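Local coordinates for polyhedrin (Orgyia pseudotsugata cypovirus 5, PDB 5A8U), which forms the crystalline matrix of the viral occlusion bodies, or polyhedra, which protect virus particles outside the host until insect larvae ingest them, at residues H74-I77 with E78-E82; F112-Q115 with G116-W120. All coordinates share one frame; numbering follows the deposited sequence.

Interaction 1: residues H74-I77 with E78-E82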
loop_
_atom_site.group_PDB
_atom_site.type_symbol
_atom_site.label_atom_id
_atom_site.label_comp_id
_atom_site.label_asym_id
_atom_site.label_seq_id
_atom_site.Cartn_x
_atom_site.Cartn_y
_atom_site.Cartn_z
ATOM N N HIS A 74 16.349 3.391 -20.012
ATOM C CA HIS A 74 16.746 4.795 -19.995
ATOM C C HIS A 74 16.192 5.574 -18.799
ATOM O O HIS A 74 16.329 6.800 -18.739
ATOM C CB HIS A 74 16.332 5.488 -21.298
ATOM C CG HIS A 74 17.062 4.986 -22.504
ATOM N ND1 HIS A 74 16.909 3.704 -22.986
ATOM C CD2 HIS A 74 17.952 5.592 -23.325
ATOM C CE1 HIS A 74 17.670 3.542 -24.054
ATOM N NE2 HIS A 74 18.312 4.674 -24.282
ATOM N N GLY A 75 15.560 4.873 -17.859
ATOM C CA GLY A 75 15.013 5.512 -16.671
ATOM C C GLY A 75 13.667 6.193 -16.850
ATOM O O GLY A 75 13.218 6.954 -15.982
ATOM N N ARG A 76 13.012 5.916 -17.973
ATOM C CA ARG A 76 11.720 6.533 -18.274
ATOM C C ARG A 76 10.571 5.730 -17.670
ATOM O O ARG A 76 10.584 4.499 -17.702
ATOM C CB ARG A 76 11.537 6.637 -19.786
ATOM C CG ARG A 76 12.457 7.657 -20.447
ATOM C CD ARG A 76 12.100 7.795 -21.912
ATOM N NE ARG A 76 12.177 6.503 -22.574
ATOM C CZ ARG A 76 11.988 6.312 -23.874
ATOM N NH1 ARG A 76 11.708 7.342 -24.672
ATOM N NH2 ARG A 76 12.097 5.089 -24.376
ATOM N N ILE A 77 9.578 6.427 -17.124
ATOM C CA ILE A 77 8.421 5.735 -16.553
ATOM C C ILE A 77 7.204 5.797 -17.462
ATOM O O ILE A 77 6.161 5.234 -17.135
ATOM C CB ILE A 77 8.038 6.245 -15.148
ATOM C CG1 ILE A 77 7.547 7.688 -15.204
ATOM C CG2 ILE A 77 9.218 6.104 -14.205
ATOM C CD1 ILE A 77 7.021 8.197 -13.871
ATOM N N GLU A 78 7.338 6.487 -18.592
ATOM C CA GLU A 78 6.306 6.502 -19.624
ATOM C C GLU A 78 6.974 6.516 -20.990
ATOM O O GLU A 78 8.110 6.975 -21.134
ATOM C CB GLU A 78 5.423 7.745 -19.503
ATOM C CG GLU A 78 4.590 7.819 -18.242
ATOM C CD GLU A 78 3.527 8.898 -18.321
ATOM O OE1 GLU A 78 3.778 9.913 -19.001
ATOM O OE2 GLU A 78 2.442 8.714 -17.719
ATOM N N TRP A 79 6.268 6.017 -22.000
ATOM C CA TRP A 79 6.746 6.096 -23.375
ATOM C C TRP A 79 5.907 7.106 -24.153
ATOM O O TRP A 79 4.709 7.266 -23.894
ATOM C CB TRP A 79 6.686 4.730 -24.054
ATOM C CG TRP A 79 7.814 3.799 -23.672
ATOM C CD1 TRP A 79 9.027 4.149 -23.145
ATOM C CD2 TRP A 79 7.819 2.375 -23.785
ATOM N NE1 TRP A 79 9.783 3.027 -22.918
ATOM C CE2 TRP A 79 9.073 1.925 -23.313
ATOM C CE3 TRP A 79 6.883 1.430 -24.222
ATOM C CZ2 TRP A 79 9.417 0.569 -23.272
ATOM C CZ3 TRP A 79 7.228 0.085 -24.197
ATOM C CH2 TRP A 79 8.488 -0.333 -23.714
ATOM N N PRO A 80 6.537 7.815 -25.092
ATOM C CA PRO A 80 5.788 8.781 -25.905
ATOM C C PRO A 80 4.573 8.123 -26.546
ATOM O O PRO A 80 4.682 7.015 -27.089
ATOM C CB PRO A 80 6.798 9.184 -26.979
ATOM C CG PRO A 80 8.122 8.973 -26.341
ATOM C CD PRO A 80 7.961 7.763 -25.468
ATOM N N GLY A 81 3.426 8.792 -26.475
ATOM C CA GLY A 81 2.209 8.268 -27.068
ATOM C C GLY A 81 1.558 7.206 -26.207
ATOM O O GLY A 81 0.553 6.599 -26.599
ATOM N N GLU A 82 2.118 6.983 -25.023
ATOM C CA GLU A 82 1.566 6.026 -24.086
ATOM C C GLU A 82 1.509 6.673 -22.704
ATOM O O GLU A 82 1.585 6.002 -21.678
ATOM C CB GLU A 82 2.407 4.742 -24.083
ATOM C CG GLU A 82 2.634 4.184 -25.501
ATOM C CD GLU A 82 3.164 2.739 -25.514
ATOM O OE1 GLU A 82 3.036 2.030 -24.483
ATOM O OE2 GLU A 82 3.683 2.303 -26.568
HETATM O O HOH W 1 3.618 6.540 -15.529
#
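OD2 of D72, just upstream in the same loop, is gripped by both R76 and W79: NH2 of R76 reaches it as a salt bridge and NE1 of W79 as a hydrogen bond. Because both point at the same acceptor, the two donors R76 NH2 and W79 NE1 come within 3.4 Å; neither can accept from the other. CD1 of W79 sits over one face of the guanidinium, offset toward its rim, 3.7 Å from CZ of R76. The two side chains cross at about a right angle and their planes are 58° apart, so this is an oblique meeting and not a parallel stack. A bend at chi3 (-57°) turns the end of the R76 chain toward the indole. Beyond it, NH1 of R76 comes to 3.9 Å from CD of P80, placing the charged group beside the pyrrolidine ring as well. The I77 side chain packs on I77 of the second and of the third subunit. O of I77 accepts a hydrogen bond from NZ of K64 and another from a water, 3.3 Å from I77 O. The same water reaches OE2 of E78 through a weak bond, making a loose bridge from backbone to carboxylate. A type II beta turn follows from W79 to E82, closed by E82 N to W79 O at 2.8 Å; G81 occupies its third position with the positive phi (79°) that suits glycine. The carboxylate of E82 then binds the backbone amides of A104 and G105. In this surface loop before helix 84-91, D72, bonded directly to both, probably fixes the guanidinium and the indole relative to each other; its charge would probably be partly balanced by the guanidinium while its OD2 orients the indole N-H.

Interaction 2: residues F112-Q115 with G116-W120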
loop_
_atom_site.group_PDB
_atom_site.type_symbol
_atom_site.label_atom_id
_atom_site.label_comp_id
_atom_site.label_asym_id
_atom_site.label_seq_id
_atom_site.Cartn_x
_atom_site.Cartn_y
_atom_site.Cartn_z
ATOM N N PHE A 112 -1.229 -15.755 -13.662
ATOM C CA PHE A 112 -1.465 -15.539 -12.243
ATOM C C PHE A 112 -1.096 -16.861 -11.570
ATOM O O PHE A 112 -1.715 -17.896 -11.835
ATOM C CB PHE A 112 -2.946 -15.180 -12.032
ATOM C CG PHE A 112 -3.349 -14.983 -10.574
ATOM C CD1 PHE A 112 -2.944 -13.853 -9.881
ATOM C CD2 PHE A 112 -4.178 -15.900 -9.932
ATOM C CE1 PHE A 112 -3.320 -13.653 -8.549
ATOM C CE2 PHE A 112 -4.572 -15.694 -8.604
ATOM C CZ PHE A 112 -4.150 -14.574 -7.921
ATOM N N ILE A 113 -0.048 -16.840 -10.753
ATOM C CA ILE A 113 0.486 -18.069 -10.175
ATOM C C ILE A 113 0.377 -18.023 -8.660
ATOM O O ILE A 113 0.802 -17.065 -8.036
ATOM C CB ILE A 113 1.967 -18.264 -10.538
ATOM C CG1 ILE A 113 2.208 -17.915 -12.009
ATOM C CG2 ILE A 113 2.415 -19.678 -10.184
ATOM C CD1 ILE A 113 3.684 -17.843 -12.385
ATOM N N VAL A 114 -0.177 -19.074 -8.067
ATOM C CA VAL A 114 -0.331 -19.117 -6.618
ATOM C C VAL A 114 0.376 -20.367 -6.113
ATOM O O VAL A 114 0.129 -21.446 -6.627
ATOM C CB VAL A 114 -1.821 -19.188 -6.219
ATOM C CG1 VAL A 114 -1.966 -19.219 -4.695
ATOM C CG2 VAL A 114 -2.596 -17.994 -6.804
ATOM N N GLN A 115 1.268 -20.224 -5.136
ATOM C CA GLN A 115 2.065 -21.361 -4.663
ATOM C C GLN A 115 2.132 -21.452 -3.128
ATOM O O GLN A 115 2.256 -20.439 -2.445
ATOM C CB GLN A 115 3.479 -21.288 -5.263
ATOM C CG GLN A 115 4.477 -22.283 -4.656
ATOM C CD GLN A 115 5.821 -22.274 -5.368
ATOM O OE1 GLN A 115 5.942 -21.765 -6.487
ATOM N NE2 GLN A 115 6.840 -22.846 -4.724
ATOM N N GLY A 116 2.044 -22.670 -2.592
ATOM C CA GLY A 116 2.138 -22.865 -1.152
ATOM C C GLY A 116 1.032 -23.795 -0.714
ATOM O O GLY A 116 0.368 -24.378 -1.562
ATOM N N SER A 117 0.814 -23.915 0.593
ATOM C CA SER A 117 -0.310 -24.712 1.094
ATOM C C SER A 117 -1.513 -23.784 1.205
ATOM O O SER A 117 -1.729 -23.107 2.226
ATOM C CB SER A 117 0.026 -25.348 2.444
ATOM O OG SER A 117 -1.059 -26.141 2.902
ATOM N N VAL A 118 -2.285 -23.747 0.124
ATOM C CA VAL A 118 -3.298 -22.721 -0.100
ATOM C C VAL A 118 -4.692 -23.337 -0.084
ATOM O O VAL A 118 -4.881 -24.462 -0.527
ATOM C CB VAL A 118 -3.027 -22.022 -1.456
ATOM C CG1 VAL A 118 -4.241 -21.160 -1.934
ATOM C CG2 VAL A 118 -1.717 -21.219 -1.376
ATOM N N ASP A 119 -5.654 -22.622 0.483
ATOM C CA ASP A 119 -7.067 -22.998 0.353
ATOM C C ASP A 119 -7.482 -22.681 -1.082
ATOM O O ASP A 119 -8.052 -21.625 -1.342
ATOM C CB ASP A 119 -7.903 -22.196 1.371
ATOM C CG ASP A 119 -9.384 -22.615 1.402
ATOM O OD1 ASP A 119 -9.749 -23.602 0.732
ATOM O OD2 ASP A 119 -10.184 -21.987 2.140
ATOM N N TRP A 120 -7.164 -23.576 -2.019
ATOM C CA TRP A 120 -7.343 -23.279 -3.442
ATOM C C TRP A 120 -8.747 -22.807 -3.822
ATOM O O TRP A 120 -8.889 -21.870 -4.599
ATOM C CB TRP A 120 -6.953 -24.464 -4.326
ATOM C CG TRP A 120 -5.628 -25.043 -3.951
ATOM C CD1 TRP A 120 -5.401 -26.186 -3.236
ATOM C CD2 TRP A 120 -4.333 -24.491 -4.239
ATOM N NE1 TRP A 120 -4.042 -26.387 -3.075
ATOM C CE2 TRP A 120 -3.372 -25.356 -3.673
ATOM C CE3 TRP A 120 -3.895 -23.346 -4.920
ATOM C CZ2 TRP A 120 -1.997 -25.125 -3.780
ATOM C CZ3 TRP A 120 -2.520 -23.124 -5.020
ATOM C CH2 TRP A 120 -1.599 -24.006 -4.452
#
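Apolar contact joins V114, near the end of strand 109-115, to V118 and W120 in the segment that follows. CG1 of V114 meets CG2 of V118 at 3.9 Å, the two branched side chains crossing at about a right angle. The same methyl lies 4.0 Å from CZ3 of W120, whose side chain runs past that of V114 in the opposite direction. With CG1 anti to the backbone N (chi1 -179°), V114 therefore offers one methyl to both partners. V194 of strand 189-195 packs on V114 and V118 alike, while M170 and K173 of strand 169-178 touch the indole. Two backbone carbonyls also meet the indole. V114 O lies in the ring plane at the edge of W120, 3.5 Å from CZ3, whereas V118 O stands 3.2 Å above one face, offset toward the rim. Strand 109-115 is an inner strand of the six-stranded antiparallel sheet, between 30-37 and 169-178, and here the chain leaves it for strand 124-128 of the three-stranded sheet. G116 makes the exit with a phi of 134°, a backbone setting that calls for glycine because a beta carbon would clash with Q115 O. Further on, D119 is the centre of an inverse gamma turn, with a weak 2.9 Å hydrogen bond from W120 N to V118 O. Q115, whose CB is directed away from segment 116-120 overall, contributes polar side-chain bonds: its extended chain carries OE1 to the amide of V244 and NE2 to the carbonyl of E242, and the residue also packs on V145 of the third subunit.

Interaction 1 is a surface contact about 24 Å from the centre of the chain, whereas interaction 2 is buried about 10 Å from it. Their centres are about 34 Å apart, their nearest atoms about 21 Å, and they follow one another along the chain without touching. The first lies wholly in the loop between helices 60-63 and 84-91; the second spans the end of strand 109-115 and the connection toward strand 124-128. Accordingly, interaction 1 is built on charge and a shared acid, with a water making a weak bridge, and interaction 2 on methyl and indole packing between sheets. Each includes glycine at positive phi: G75 and G81 in the first, G116 in the second. Both have residues touching other subunits.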